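Local coordinates for TOG array regulator of axonemal microtubules protein 1 (Mus musculus, PDB 5DN7) that binds microtubules and promotes their polymerization through its TOG domains, takes part in ciliogenesis and is required for normal control of cilium length, at residues P140-S145 / D177-L183; L144-L148 / V162-C166; I167-T172 / L250-T254. All blocks are in the same frame, centred on the assembly; numbering follows the deposited sequence.

Contact 1. Residues P140-S145 / D177-L183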
loop_
_atom_site.group_PDB
_atom_site.type_symbol
_atom_site.label_atom_id
_atom_site.label_comp_id
_atom_site.label_asym_id
_atom_site.label_seq_id
_atom_site.Cartn_x
_atom_site.Cartn_y
_atom_site.Cartn_z
ATOM N N PRO A 140 -10.489 1.371 4.984
ATOM C CA PRO A 140 -9.763 1.737 3.757
ATOM C C PRO A 140 -9.491 3.236 3.603
ATOM O O PRO A 140 -8.409 3.611 3.144
ATOM C CB PRO A 140 -10.695 1.248 2.644
ATOM C CG PRO A 140 -12.062 1.117 3.300
ATOM C CD PRO A 140 -11.772 0.701 4.703
ATOM N N GLN A 141 -10.439 4.086 3.980
ATOM C CA GLN A 141 -10.250 5.516 3.748
ATOM C C GLN A 141 -9.064 6.074 4.543
ATOM O O GLN A 141 -8.218 6.762 3.974
ATOM C CB GLN A 141 -11.528 6.295 4.064
ATOM C CG GLN A 141 -11.445 7.785 3.695
ATOM C CD GLN A 141 -11.125 7.994 2.225
ATOM O OE1 GLN A 141 -12.000 7.891 1.357
ATOM N NE2 GLN A 141 -9.851 8.251 1.931
ATOM N N ARG A 142 -8.994 5.782 5.841
ATOM C CA ARG A 142 -7.830 6.161 6.656
ATOM C C ARG A 142 -6.480 5.771 6.001
ATOM O O ARG A 142 -5.616 6.641 5.715
ATOM C CB ARG A 142 -7.932 5.522 8.048
ATOM C CG ARG A 142 -8.475 6.464 9.119
ATOM C CD ARG A 142 -8.168 5.975 10.549
ATOM N NE ARG A 142 -6.878 6.464 11.044
ATOM C CZ ARG A 142 -6.315 6.078 12.189
ATOM N NH1 ARG A 142 -6.924 5.184 12.967
ATOM N NH2 ARG A 142 -5.138 6.578 12.554
ATOM N N VAL A 143 -6.330 4.462 5.764
ATOM C CA VAL A 143 -5.154 3.897 5.082
ATOM C C VAL A 143 -4.831 4.710 3.835
ATOM O O VAL A 143 -3.705 5.165 3.665
ATOM C CB VAL A 143 -5.363 2.428 4.675
ATOM C CG1 VAL A 143 -4.197 1.932 3.780
ATOM C CG2 VAL A 143 -5.508 1.539 5.885
ATOM N N LEU A 144 -5.837 4.940 2.990
ATOM C CA LEU A 144 -5.601 5.614 1.723
ATOM C C LEU A 144 -5.193 7.074 1.883
ATOM O O LEU A 144 -4.400 7.556 1.092
ATOM C CB LEU A 144 -6.823 5.529 0.808
ATOM C CG LEU A 144 -7.199 4.167 0.200
ATOM C CD1 LEU A 144 -8.197 4.321 -0.960
ATOM C CD2 LEU A 144 -5.966 3.402 -0.244
ATOM N N SER A 145 -5.718 7.791 2.870
ATOM C CA SER A 145 -5.326 9.208 3.017
ATOM C C SER A 145 -3.853 9.325 3.450
ATOM O O SER A 145 -3.020 10.098 2.835
ATOM C CB SER A 145 -6.247 9.910 4.015
ATOM O OG SER A 145 -7.595 9.819 3.576
ATOM N N ASP A 177 -17.759 3.301 1.966
ATOM C CA ASP A 177 -16.605 3.325 2.864
ATOM C C ASP A 177 -15.627 4.450 2.490
ATOM O O ASP A 177 -14.681 4.720 3.214
ATOM C CB ASP A 177 -15.868 1.984 2.844
ATOM C CG ASP A 177 -16.625 0.890 3.564
ATOM O OD1 ASP A 177 -17.761 1.166 3.999
ATOM O OD2 ASP A 177 -16.092 -0.247 3.667
ATOM N N PHE A 178 -15.871 5.093 1.357
ATOM C CA PHE A 178 -14.958 6.103 0.835
ATOM C C PHE A 178 -15.603 7.472 0.721
ATOM O O PHE A 178 -16.803 7.599 0.436
ATOM C CB PHE A 178 -14.434 5.706 -0.556
ATOM C CG PHE A 178 -13.656 4.441 -0.567
ATOM C CD1 PHE A 178 -12.316 4.432 -0.196
ATOM C CD2 PHE A 178 -14.265 3.247 -0.921
ATOM C CE1 PHE A 178 -11.593 3.255 -0.200
ATOM C CE2 PHE A 178 -13.540 2.064 -0.937
ATOM C CZ PHE A 178 -12.207 2.063 -0.572
ATOM N N ASP A 179 -14.783 8.492 0.922
ATOM C CA ASP A 179 -15.120 9.859 0.535
ATOM C C ASP A 179 -14.618 10.039 -0.897
ATOM O O ASP A 179 -13.453 10.397 -1.124
ATOM C CB ASP A 179 -14.481 10.868 1.491
ATOM C CG ASP A 179 -14.937 12.291 1.236
ATOM O OD1 ASP A 179 -15.375 12.609 0.110
ATOM O OD2 ASP A 179 -14.850 13.106 2.184
ATOM N N LEU A 180 -15.484 9.756 -1.863
ATOM C CA LEU A 180 -15.036 9.668 -3.241
ATOM C C LEU A 180 -14.606 11.004 -3.881
ATOM O O LEU A 180 -13.668 11.002 -4.671
ATOM C CB LEU A 180 -16.111 8.996 -4.100
ATOM C CG LEU A 180 -16.473 7.559 -3.736
ATOM C CD1 LEU A 180 -17.652 7.159 -4.562
ATOM C CD2 LEU A 180 -15.303 6.590 -3.958
ATOM N N PRO A 181 -15.296 12.128 -3.575
ATOM C CA PRO A 181 -14.765 13.426 -4.031
ATOM C C PRO A 181 -13.348 13.692 -3.531
ATOM O O PRO A 181 -12.458 14.074 -4.300
ATOM C CB PRO A 181 -15.742 14.447 -3.424
ATOM C CG PRO A 181 -17.036 13.709 -3.353
ATOM C CD PRO A 181 -16.675 12.261 -3.049
ATOM N N LYS A 182 -13.145 13.472 -2.241
ATOM C CA LYS A 182 -11.850 13.715 -1.645
ATOM C C LYS A 182 -10.825 12.864 -2.364
ATOM O O LYS A 182 -9.783 13.353 -2.792
ATOM C CB LYS A 182 -11.868 13.403 -0.146
ATOM C CG LYS A 182 -10.557 13.739 0.566
ATOM C CD LYS A 182 -10.681 13.591 2.090
ATOM C CE LYS A 182 -10.741 12.115 2.508
ATOM N NZ LYS A 182 -10.837 11.940 4.000
ATOM N N LEU A 183 -11.172 11.592 -2.530
ATOM C CA LEU A 183 -10.312 10.614 -3.162
ATOM C C LEU A 183 -9.924 11.078 -4.564
ATOM O O LEU A 183 -8.743 11.112 -4.904
ATOM C CB LEU A 183 -11.013 9.253 -3.193
ATOM C CG LEU A 183 -10.160 7.997 -3.277
ATOM C CD1 LEU A 183 -9.001 8.048 -2.295
ATOM C CD2 LEU A 183 -11.042 6.777 -2.994
HETATM O O HOH W 1 -13.142 3.603 5.065
#
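Gln141 and Asp179 supply the polar core of this meeting between a helix start and the turn that leads into a later helix. The amide N of Asp179 donates to Gln141 OE1 over 2.9 Å, with an N-H...O angle of 154°, and approaches about 23° off the plane of the side-chain amide. Gln141 reaches it because its chain is bent at chi2 (57°), which swings the carboxamide across to the second backbone. The same OE1 lies at the edge of the Phe178 ring, near the ring plane. Asp179 is itself the N-cap of helix 180-187, its carboxylate accepting a weak bond from Lys182 N, and the bond from Gln141 probably helps to position this residue ahead of the first turn. A water ties the backbones together a little earlier, accepting from Gln141 N at 3.0 Å and donating to Asp177 O at 2.7 Å. One turn on in helix 140-148, Ser145 OG donates to Gln141 O, which also takes the regular helical bond from Ser145 N.

Apolar contacts gather round Phe178, where Pro140 CB and Leu144 CD1 approach the ring obliquely, each 3.6 Å from Phe178 CE1. Leu144 CD1 continues to Leu183 CD1, 4.0 Å away, carrying the hydrophobic seam into the next helix. On the solvent side, the bent chain of Lys182 brings its CE within 4.0 Å of Gln141 NE2.

The contact thus joins the first helices of two successive predicted HEAT repeats in the second TOG domain. Ser169 of helix 156-172 packs against Pro140, Leu144 and Phe178, helix 121-138 meets Leu144 through Met135, and helix 196-213 receives Leu183 at Leu209.

Contact 2. Residues L144-L148 / V162-C166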
loop_
_atom_site.group_PDB
_atom_site.type_symbol
_atom_site.label_atom_id
_atom_site.label_comp_id
_atom_site.label_asym_id
_atom_site.label_seq_id
_atom_site.Cartn_x
_atom_site.Cartn_y
_atom_site.Cartn_z
ATOM N N LEU A 144 -5.837 4.940 2.990
ATOM C CA LEU A 144 -5.601 5.614 1.723
ATOM C C LEU A 144 -5.193 7.074 1.883
ATOM O O LEU A 144 -4.400 7.556 1.092
ATOM C CB LEU A 144 -6.823 5.529 0.808
ATOM C CG LEU A 144 -7.199 4.167 0.200
ATOM C CD1 LEU A 144 -8.197 4.321 -0.960
ATOM C CD2 LEU A 144 -5.966 3.402 -0.244
ATOM N N SER A 145 -5.718 7.791 2.870
ATOM C CA SER A 145 -5.326 9.208 3.017
ATOM C C SER A 145 -3.853 9.325 3.450
ATOM O O SER A 145 -3.020 10.098 2.835
ATOM C CB SER A 145 -6.247 9.910 4.015
ATOM O OG SER A 145 -7.595 9.819 3.576
ATOM N N LEU A 146 -3.529 8.517 4.469
ATOM C CA LEU A 146 -2.137 8.438 4.888
ATOM C C LEU A 146 -1.263 8.113 3.682
ATOM O O LEU A 146 -0.319 8.810 3.381
ATOM C CB LEU A 146 -1.937 7.393 5.982
ATOM C CG LEU A 146 -2.714 7.676 7.266
ATOM C CD1 LEU A 146 -2.351 6.685 8.374
ATOM C CD2 LEU A 146 -2.477 9.122 7.701
ATOM N N LEU A 147 -1.638 7.067 2.963
ATOM C CA LEU A 147 -0.849 6.558 1.858
ATOM C C LEU A 147 -0.694 7.549 0.717
ATOM O O LEU A 147 0.354 7.620 0.090
ATOM C CB LEU A 147 -1.489 5.273 1.344
ATOM C CG LEU A 147 -0.698 4.494 0.311
ATOM C CD1 LEU A 147 0.726 4.205 0.844
ATOM C CD2 LEU A 147 -1.445 3.208 -0.011
ATOM N N LEU A 148 -1.742 8.326 0.477
ATOM C CA LEU A 148 -1.806 9.228 -0.660
ATOM C C LEU A 148 -0.944 10.446 -0.442
ATOM O O LEU A 148 -0.551 11.091 -1.415
ATOM C CB LEU A 148 -3.247 9.666 -0.949
ATOM C CG LEU A 148 -3.969 8.684 -1.879
ATOM C CD1 LEU A 148 -5.492 8.917 -1.900
ATOM C CD2 LEU A 148 -3.421 8.819 -3.248
ATOM N N VAL A 162 1.147 3.535 -5.090
ATOM C CA VAL A 162 0.138 4.234 -4.304
ATOM C C VAL A 162 -1.183 4.219 -5.066
ATOM O O VAL A 162 -2.247 3.846 -4.519
ATOM C CB VAL A 162 0.544 5.698 -4.004
ATOM C CG1 VAL A 162 -0.668 6.487 -3.505
ATOM C CG2 VAL A 162 1.669 5.739 -2.983
ATOM N N VAL A 163 -1.113 4.608 -6.341
ATOM C CA VAL A 163 -2.338 4.604 -7.130
ATOM C C VAL A 163 -2.927 3.173 -7.255
ATOM O O VAL A 163 -4.138 2.972 -7.111
ATOM C CB VAL A 163 -2.117 5.190 -8.539
ATOM C CG1 VAL A 163 -3.456 5.285 -9.288
ATOM C CG2 VAL A 163 -1.473 6.537 -8.445
ATOM N N ASN A 164 -2.075 2.178 -7.473
ATOM C CA ASN A 164 -2.608 0.819 -7.620
ATOM C C ASN A 164 -3.244 0.292 -6.334
ATOM O O ASN A 164 -4.222 -0.455 -6.377
ATOM C CB ASN A 164 -1.524 -0.162 -8.081
ATOM C CG ASN A 164 -1.208 -0.048 -9.576
ATOM O OD1 ASN A 164 -2.078 0.245 -10.403
ATOM N ND2 ASN A 164 0.051 -0.294 -9.923
ATOM N N ILE A 165 -2.680 0.669 -5.194
ATOM C CA ILE A 165 -3.230 0.250 -3.906
ATOM C C ILE A 165 -4.582 0.939 -3.677
ATOM O O ILE A 165 -5.502 0.344 -3.097
ATOM C CB ILE A 165 -2.233 0.551 -2.755
ATOM C CG1 ILE A 165 -1.041 -0.406 -2.841
ATOM C CG2 ILE A 165 -2.881 0.409 -1.386
ATOM C CD1 ILE A 165 0.174 0.057 -1.973
ATOM N N CYS A 166 -4.700 2.190 -4.138
ATOM C CA CYS A 166 -6.008 2.838 -4.150
ATOM C C CYS A 166 -7.024 2.042 -5.001
ATOM O O CYS A 166 -8.165 1.789 -4.552
ATOM C CB CYS A 166 -5.892 4.284 -4.655
ATOM S SG CYS A 166 -5.041 5.367 -3.480
#
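Leu148 N donates to Leu144 O over 2.8 Å, a helical bond that sets these two leucines one turn apart on the face turned to Cys166. The sulfur lies between them, with Leu148 CD2 3.8 Å and Leu144 CD2 3.9 Å from Cys166 SG. Leu148 CD2 also meets Val162 CG1 at 3.6 Å, the two side chains set at a slant to each other, and both Val162 methyls lie near the carbonyl O of Leu147, which accepts from Asn150 ND2. Leu147 itself extends toward the partner helix with CG anti to its backbone N (chi1 -172°), and its CD2 presses on Ile165 CG2 at 3.4 Å, tighter than usual for two carbons; the two side chains meet nearly at right angles.

Every touching residue is buried, no hydrogen bond passes between the two segments, and the contact rests on close-packed apolar side chains. Met135 of helix 121-138 and Leu183 of helix 180-187 extend the core beyond Leu144 and Leu148. The axes of the two short segments, 10.2 Å apart, run almost antiparallel (165°), as expected of the helical hairpin that forms the unit of a HEAT solenoid, here the predicted HEAT 7.

Contact 3. Residues I167-T172 / L250-T254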
loop_
_atom_site.group_PDB
_atom_site.type_symbol
_atom_site.label_atom_id
_atom_site.label_comp_id
_atom_site.label_asym_id
_atom_site.label_seq_id
_atom_site.Cartn_x
_atom_site.Cartn_y
_atom_site.Cartn_z
ATOM N N ILE A 167 -6.616 1.632 -6.203
ATOM C CA ILE A 167 -7.502 0.840 -7.072
ATOM C C ILE A 167 -7.958 -0.439 -6.376
ATOM O O ILE A 167 -9.147 -0.794 -6.359
ATOM C CB ILE A 167 -6.819 0.447 -8.391
ATOM C CG1 ILE A 167 -6.479 1.684 -9.208
ATOM C CG2 ILE A 167 -7.712 -0.538 -9.209
ATOM C CD1 ILE A 167 -5.524 1.400 -10.362
ATOM N N CYS A 168 -6.988 -1.116 -5.783
ATOM C CA CYS A 168 -7.242 -2.337 -5.058
ATOM C C CYS A 168 -8.297 -2.120 -3.946
ATOM O O CYS A 168 -9.275 -2.882 -3.804
ATOM C CB CYS A 168 -5.918 -2.842 -4.497
ATOM S SG CYS A 168 -6.035 -4.320 -3.487
ATOM N N SER A 169 -8.081 -1.057 -3.182
ATOM C CA SER A 169 -8.987 -0.632 -2.128
ATOM C C SER A 169 -10.425 -0.412 -2.636
ATOM O O SER A 169 -11.386 -0.907 -2.045
ATOM C CB SER A 169 -8.446 0.659 -1.490
ATOM O OG SER A 169 -8.935 0.833 -0.181
ATOM N N LEU A 170 -10.559 0.313 -3.738
ATOM C CA LEU A 170 -11.864 0.671 -4.256
ATOM C C LEU A 170 -12.562 -0.540 -4.873
ATOM O O LEU A 170 -13.782 -0.547 -5.005
ATOM C CB LEU A 170 -11.748 1.774 -5.302
ATOM C CG LEU A 170 -11.395 3.177 -4.817
ATOM C CD1 LEU A 170 -10.646 3.935 -5.928
ATOM C CD2 LEU A 170 -12.690 3.903 -4.413
ATOM N N LEU A 171 -11.785 -1.547 -5.262
ATOM C CA LEU A 171 -12.378 -2.788 -5.755
ATOM C C LEU A 171 -12.660 -3.801 -4.623
ATOM O O LEU A 171 -13.314 -4.809 -4.843
ATOM C CB LEU A 171 -11.466 -3.442 -6.813
ATOM C CG LEU A 171 -11.282 -2.793 -8.190
ATOM C CD1 LEU A 171 -10.165 -3.472 -8.981
ATOM C CD2 LEU A 171 -12.584 -2.845 -8.971
ATOM N N THR A 172 -12.138 -3.554 -3.432
ATOM C CA THR A 172 -12.340 -4.482 -2.327
ATOM C C THR A 172 -13.488 -4.049 -1.380
ATOM O O THR A 172 -14.139 -4.887 -0.753
ATOM C CB THR A 172 -11.035 -4.633 -1.518
ATOM O OG1 THR A 172 -10.007 -5.082 -2.399
ATOM C CG2 THR A 172 -11.189 -5.608 -0.355
ATOM N N LEU A 250 -13.563 -2.339 -16.501
ATOM C CA LEU A 250 -12.897 -1.962 -15.269
ATOM C C LEU A 250 -11.720 -2.883 -15.012
ATOM O O LEU A 250 -11.725 -4.014 -15.482
ATOM C CB LEU A 250 -13.884 -2.025 -14.102
ATOM C CG LEU A 250 -15.026 -1.011 -14.134
ATOM C CD1 LEU A 250 -16.096 -1.447 -13.166
ATOM C CD2 LEU A 250 -14.501 0.390 -13.791
ATOM N N PRO A 251 -10.715 -2.410 -14.252
ATOM C CA PRO A 251 -9.653 -3.324 -13.829
ATOM C C PRO A 251 -10.233 -4.329 -12.838
ATOM O O PRO A 251 -11.373 -4.161 -12.413
ATOM C CB PRO A 251 -8.639 -2.391 -13.154
ATOM C CG PRO A 251 -9.518 -1.340 -12.542
ATOM C CD PRO A 251 -10.587 -1.092 -13.595
ATOM N N ARG A 252 -9.474 -5.358 -12.483
ATOM C CA ARG A 252 -9.939 -6.376 -11.546
ATOM C C ARG A 252 -8.780 -6.734 -10.670
ATOM O O ARG A 252 -7.639 -6.343 -10.959
ATOM C CB ARG A 252 -10.454 -7.633 -12.275
ATOM C CG ARG A 252 -9.361 -8.356 -13.093
ATOM C CD ARG A 252 -9.890 -9.646 -13.742
ATOM N NE ARG A 252 -10.364 -10.601 -12.742
ATOM C CZ ARG A 252 -9.584 -11.455 -12.094
ATOM N NH1 ARG A 252 -8.286 -11.483 -12.351
ATOM N NH2 ARG A 252 -10.103 -12.293 -11.202
ATOM N N LEU A 253 -9.060 -7.514 -9.633
ATOM C CA LEU A 253 -8.034 -7.969 -8.710
ATOM C C LEU A 253 -7.714 -9.430 -8.915
ATOM O O LEU A 253 -8.615 -10.250 -9.030
ATOM C CB LEU A 253 -8.480 -7.768 -7.263
ATOM C CG LEU A 253 -8.614 -6.348 -6.737
ATOM C CD1 LEU A 253 -8.979 -6.421 -5.273
ATOM C CD2 LEU A 253 -7.313 -5.587 -6.938
ATOM N N THR A 254 -6.433 -9.767 -8.936
ATOM C CA THR A 254 -6.039 -11.166 -8.885
ATOM C C THR A 254 -6.270 -11.705 -7.480
ATOM O O THR A 254 -6.581 -10.955 -6.570
ATOM C CB THR A 254 -4.577 -11.372 -9.239
ATOM O OG1 THR A 254 -3.764 -10.945 -8.139
ATOM C CG2 THR A 254 -4.220 -10.588 -10.494
#
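The flat peptide that joins Pro251 to Arg252 has Leu171 against it: CD1 sits over the face of this group, 3.7 Å from Pro251 O and 3.9 Å from Arg252 CA. Beside it the proline ring presents CG to Ile167 CG2 at 3.9 Å, the two side chains crossing obliquely, while Val208 and Val259 add further apolar contacts to the ring. Arg252 NH1 makes a salt bridge with Glu260 of the paired strand 259-260.

Leu253 is the main wedge. Leu253 CD2 lies 3.8 Å from Cys168 CA and 3.9 Å from Cys168 SG, and its CG faces Leu171 CD1 at 4.0 Å. The other branch, CD1, comes within 3.3 Å of Thr172 OG1. That hydroxyl, placed anti to its own carbonyl carbon (chi1 -58°), turns back along the helix and donates to Cys168 O at 2.7 Å, from above the carbonyl plane. The methyl of Leu253 therefore lies against a hydroxyl and carbonyl already engaged with each other. With an alanine in place of Leu253, both methyls would be gone, which would probably open a gap between strand 252-253 and the helix, where they had met Cys168, Leu171 and Thr172.

No hydrogen bond links the two segments. Thr172 bonds within its helix, while Arg252 and Thr254 pair with Glu260 and Phe258 inside the hairpin of strands 252-253 and 259-260. Polar bonds thus stay within each element, and the hairpin meets helix 156-172 through apolar, non-directional contacts, with helix 196-213 also touching Pro251.

Contacts 2 and 3 share helix 156-172, and contacts 1 and 2 share helix 140-148. Contacts 1 and 2 have Leu144 and Ser145 in common, and their centres are about 9 Å apart; Leu183 CD1 meets Leu148 CD1 where they touch. Contact 2 closes one helical hairpin, whereas contact 1 couples that hairpin to the following predicted HEAT repeat. Contact 3 lies about 14 Å from contact 1 and 13 Å from contact 2, centre to centre. It opens after contact 2 has closed, and its segments alternate along the chain with those of contact 1. Short-range, next-repeat and long-range packing thus combine in one region of the second TOG domain, a solenoid that mediates microtubule interaction.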